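Local coordinates for lactaldehyde dehydrogenase (Escherichia coli, PDB 2IMP), which catalyses the irreversible NAD-dependent oxidation of L-lactaldehyde to L-lactate, and also oxidises glycolaldehyde and L-glyceraldehyde, at residues G95-Q98 with Q99-E102; A189-V192 with D193-L197. All blocks are in the same frame, centred on the assembly; numbering follows the deposited sequence.

Contact 1 and contact 2 sit at opposite kinds of helix end. Contact 1 comes first along the chain and begins helix 98-116, just after helix 83-94 has ended; contact 2 follows and closes helix 183-195, which lies between strands 172-176 and 202-204 of a beta-alpha-beta unit. Their centres are 25 Å apart and their nearest atoms about 13 Å, without touching, and they share no helix or strand. In contact 1 the side chain of Lys96 is about 8 Å from the bound lactate. Contact 2 belongs to a unit that carries NAD-binding residues at and just after the end of strand 172-176; the side chain of Ala189 is about 9 Å from that of Pro177, one of them.

Contact 1 of 2, residues G95-Q98 with Q99-E102; sequences GKIQ and QLAE
Lys96 lies against Ala101 and Leu100 where the chain turns into helix 98-116, and its aliphatic part follows the first turn. From CB the chain moves to CG, which comes within 4.1 Å of Ala101 CB. CD then presses on the backbone of the first turn, 3.4 Å from Ala101 N and a tight 3.5 Å from Ala101 CA. A bend at the third torsion (58°) swings CE across the turn, and NZ passes 4.0 Å from Leu100 O on its way to a salt bridge with Glu104, further along the same helix. The ammonium group also makes a cation-pi contact with Phe154, a residue of the lactate pocket, and the lysine side chain comes within about 8 Å of the bound lactate. Replacing this lysine by an alanine is likely to leave Glu104 without its charged mate and Phe154 without its cation, and to open a gap beside Ala101.

Ile97 holds the N-cap position. Its carbonyl O receives the N-H of Ala101 at 3.1 Å in a nearly straight bond (169°), with a weak one from Leu100 N beside it; the next bond of the turn runs from Glu102 N to Gln98 O. The side chain of Ile97 crosses that of Leu100 obliquely, CG1 resting 3.5 Å from Leu100 CG, closer than usual for carbons. On another side, the amides of Gln98 and Gln99 reach out to the carbonyls of Pro317 and Asn321, tying the helix start to a neighbouring loop.

Chemically the lysine does two jobs: its methylenes pack on the first turn as a hydrocarbon, while its buried charge is probably balanced by Glu104 and makes a cation-pi contact with Phe154.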
loop_
_atom_site.group_PDB
_atom_site.type_symbol
_atom_site.label_atom_id
_atom_site.label_comp_id
_atom_site.label_asym_id
_atom_site.label_seq_id
_atom_site.Cartn_x
_atom_site.Cartn_y
_atom_site.Cartn_z
ATOM N N GLY A 95 -16.976 26.185 -27.630
ATOM C CA GLY A 95 -17.711 25.615 -28.740
ATOM C C GLY A 95 -18.272 24.221 -28.525
ATOM O O GLY A 95 -18.693 23.569 -29.483
ATOM N N LYS A 96 -18.273 23.737 -27.289
ATOM C CA LYS A 96 -18.834 22.417 -27.056
ATOM C C LYS A 96 -20.359 22.457 -26.809
ATOM O O LYS A 96 -20.890 23.459 -26.327
ATOM C CB LYS A 96 -18.135 21.715 -25.885
ATOM C CG LYS A 96 -18.314 22.371 -24.535
ATOM C CD LYS A 96 -18.092 21.350 -23.418
ATOM C CE LYS A 96 -16.710 20.706 -23.484
ATOM N NZ LYS A 96 -16.597 19.537 -22.562
ATOM N N ILE A 97 -21.044 21.375 -27.155
ATOM C CA ILE A 97 -22.488 21.316 -26.983
ATOM C C ILE A 97 -22.953 21.455 -25.523
ATOM O O ILE A 97 -22.278 20.993 -24.597
ATOM C CB ILE A 97 -23.056 20.014 -27.581
ATOM C CG1 ILE A 97 -22.534 18.805 -26.808
ATOM C CG2 ILE A 97 -22.649 19.910 -29.055
ATOM C CD1 ILE A 97 -23.122 17.485 -27.272
ATOM N N GLN A 98 -24.097 22.110 -25.339
ATOM C CA GLN A 98 -24.658 22.339 -24.014
ATOM C C GLN A 98 -24.606 21.131 -23.059
ATOM O O GLN A 98 -24.228 21.272 -21.903
ATOM C CB GLN A 98 -26.108 22.815 -24.136
ATOM C CG GLN A 98 -26.269 24.224 -24.689
ATOM C CD GLN A 98 -27.716 24.553 -25.020
ATOM O OE1 GLN A 98 -28.608 24.365 -24.194
ATOM N NE2 GLN A 98 -27.953 25.047 -26.230
ATOM N N GLN A 99 -24.985 19.956 -23.550
ATOM C CA GLN A 99 -24.983 18.766 -22.711
ATOM C C GLN A 99 -23.607 18.391 -22.145
ATOM O O GLN A 99 -23.495 18.000 -20.984
ATOM C CB GLN A 99 -25.564 17.564 -23.469
ATOM C CG GLN A 99 -27.040 17.686 -23.774
ATOM C CD GLN A 99 -27.352 18.473 -25.036
ATOM O OE1 GLN A 99 -26.458 19.100 -25.632
ATOM N NE2 GLN A 99 -28.603 18.452 -25.459
ATOM N N LEU A 100 -22.573 18.498 -22.972
ATOM C CA LEU A 100 -21.237 18.170 -22.510
ATOM C C LEU A 100 -20.670 19.223 -21.558
ATOM O O LEU A 100 -19.998 18.886 -20.590
ATOM C CB LEU A 100 -20.305 17.952 -23.697
ATOM C CG LEU A 100 -20.822 16.804 -24.567
ATOM C CD1 LEU A 100 -19.938 16.658 -25.780
ATOM C CD2 LEU A 100 -20.874 15.507 -23.761
ATOM N N ALA A 101 -20.951 20.492 -21.841
ATOM C CA ALA A 101 -20.510 21.550 -20.950
ATOM C C ALA A 101 -21.093 21.321 -19.539
ATOM O O ALA A 101 -20.385 21.398 -18.535
ATOM C CB ALA A 101 -20.953 22.899 -21.479
ATOM N N GLU A 102 -22.392 21.034 -19.492
ATOM C CA GLU A 102 -23.049 20.756 -18.223
ATOM C C GLU A 102 -22.381 19.591 -17.473
ATOM O O GLU A 102 -22.158 19.662 -16.270
ATOM C CB GLU A 102 -24.528 20.439 -18.450
ATOM C CG GLU A 102 -25.396 21.676 -18.552
ATOM C CD GLU A 102 -26.833 21.356 -18.905
ATOM O OE1 GLU A 102 -27.393 20.395 -18.325
ATOM O OE2 GLU A 102 -27.403 22.078 -19.755
#

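Contact 2 of 2, residues A189-V192 with D193-L197; sequences AKIV and DEIGL
Val192 and Leu197 meet across the C-terminal end of helix 183-195, their side chains crossing at a slant. Val192 directs CG1, set anti to the backbone N (chi1 168°), onto Leu197, where it lies 3.7 Å from both CB and CD2. Phe202 of the following strand touches both partners, so this apolar pair faces the sheet. Ile195 takes a different course: with CG1 wedged between its own N and carbonyl carbon (chi1 65°), that atom sits 3.3 Å from Ile191 O and 3.4 Å from Val192 O, beside two carbonyls of the last turn, while the residue packs on Lys74 and Ile75 of helix 65-81. Glu194 brings CB and CG against Lys190 O before its carboxylate reaches a salt bridge with Arg82, and Asp193 turns its own to the hydroxyl of Tyr10.

Regular helical bonds run as far as Ile195 N to Ile191 O at 3.0 Å. Gly196 takes a positive phi, at which a side chain would jam against the preceding carbonyl; Gly196 N bonds to Asp193 O (3.2 Å) and Leu197 N weakly to Val192 O (3.3 Å). This is a Schellman motif with its characteristic hydrophobic pair, ending the helix of a beta-alpha-beta crossover.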
loop_
_atom_site.group_PDB
_atom_site.type_symbol
_atom_site.label_atom_id
_atom_site.label_comp_id
_atom_site.label_asym_id
_atom_site.label_seq_id
_atom_site.Cartn_x
_atom_site.Cartn_y
_atom_site.Cartn_z
ATOM N N ALA A 189 -12.007 31.645 -10.461
ATOM C CA ALA A 189 -11.321 32.557 -9.552
ATOM C C ALA A 189 -12.301 33.376 -8.673
ATOM O O ALA A 189 -12.039 33.621 -7.493
ATOM C CB ALA A 189 -10.411 33.501 -10.342
ATOM N N LYS A 190 -13.417 33.798 -9.267
ATOM C CA LYS A 190 -14.417 34.544 -8.516
ATOM C C LYS A 190 -14.968 33.723 -7.340
ATOM O O LYS A 190 -15.213 34.253 -6.255
ATOM C CB LYS A 190 -15.571 34.967 -9.430
ATOM C CG LYS A 190 -15.203 36.016 -10.467
ATOM C CD LYS A 190 -16.410 36.351 -11.346
ATOM C CE LYS A 190 -16.089 37.443 -12.366
ATOM N NZ LYS A 190 -17.293 37.806 -13.177
ATOM N N ILE A 191 -15.161 32.427 -7.577
ATOM C CA ILE A 191 -15.636 31.535 -6.525
ATOM C C ILE A 191 -14.592 31.425 -5.395
ATOM O O ILE A 191 -14.923 31.494 -4.212
ATOM C CB ILE A 191 -15.959 30.137 -7.099
ATOM C CG1 ILE A 191 -17.218 30.233 -7.971
ATOM C CG2 ILE A 191 -16.150 29.123 -5.960
ATOM C CD1 ILE A 191 -17.489 29.010 -8.815
ATOM N N VAL A 192 -13.331 31.275 -5.793
ATOM C CA VAL A 192 -12.236 31.215 -4.840
ATOM C C VAL A 192 -12.178 32.497 -3.989
ATOM O O VAL A 192 -11.990 32.459 -2.769
ATOM C CB VAL A 192 -10.887 31.043 -5.572
ATOM C CG1 VAL A 192 -9.728 31.273 -4.607
ATOM C CG2 VAL A 192 -10.809 29.641 -6.186
ATOM N N ASP A 193 -12.351 33.628 -4.661
ATOM C CA ASP A 193 -12.339 34.912 -3.978
ATOM C C ASP A 193 -13.542 35.081 -3.027
ATOM O O ASP A 193 -13.393 35.518 -1.890
ATOM C CB ASP A 193 -12.344 36.044 -4.998
ATOM C CG ASP A 193 -12.069 37.388 -4.368
ATOM O OD1 ASP A 193 -12.801 38.344 -4.684
ATOM O OD2 ASP A 193 -11.118 37.490 -3.562
ATOM N N GLU A 194 -14.720 34.708 -3.511
ATOM C CA GLU A 194 -15.937 34.809 -2.717
ATOM C C GLU A 194 -15.957 33.962 -1.435
ATOM O O GLU A 194 -16.448 34.418 -0.407
ATOM C CB GLU A 194 -17.150 34.452 -3.567
ATOM C CG GLU A 194 -17.717 35.624 -4.325
ATOM C CD GLU A 194 -18.700 35.197 -5.393
ATOM O OE1 GLU A 194 -19.512 34.280 -5.124
ATOM O OE2 GLU A 194 -18.661 35.786 -6.498
ATOM N N ILE A 195 -15.435 32.739 -1.501
ATOM C CA ILE A 195 -15.422 31.886 -0.318
ATOM C C ILE A 195 -14.288 32.216 0.657
ATOM O O ILE A 195 -14.215 31.661 1.745
ATOM C CB ILE A 195 -15.327 30.392 -0.679
ATOM C CG1 ILE A 195 -13.983 30.101 -1.357
ATOM C CG2 ILE A 195 -16.492 30.010 -1.582
ATOM C CD1 ILE A 195 -13.576 28.663 -1.274
ATOM N N GLY A 196 -13.400 33.110 0.235
ATOM C CA GLY A 196 -12.309 33.533 1.091
ATOM C C GLY A 196 -11.069 32.673 1.231
ATOM O O GLY A 196 -10.378 32.775 2.250
ATOM N N LEU A 197 -10.771 31.825 0.248
ATOM C CA LEU A 197 -9.564 31.006 0.335
ATOM C C LEU A 197 -8.332 31.861 0.732
ATOM O O LEU A 197 -8.119 32.937 0.172
ATOM C CB LEU A 197 -9.280 30.329 -1.010
ATOM C CG LEU A 197 -8.162 29.277 -1.017
ATOM C CD1 LEU A 197 -8.639 28.039 -0.260
ATOM C CD2 LEU A 197 -7.785 28.900 -2.455
#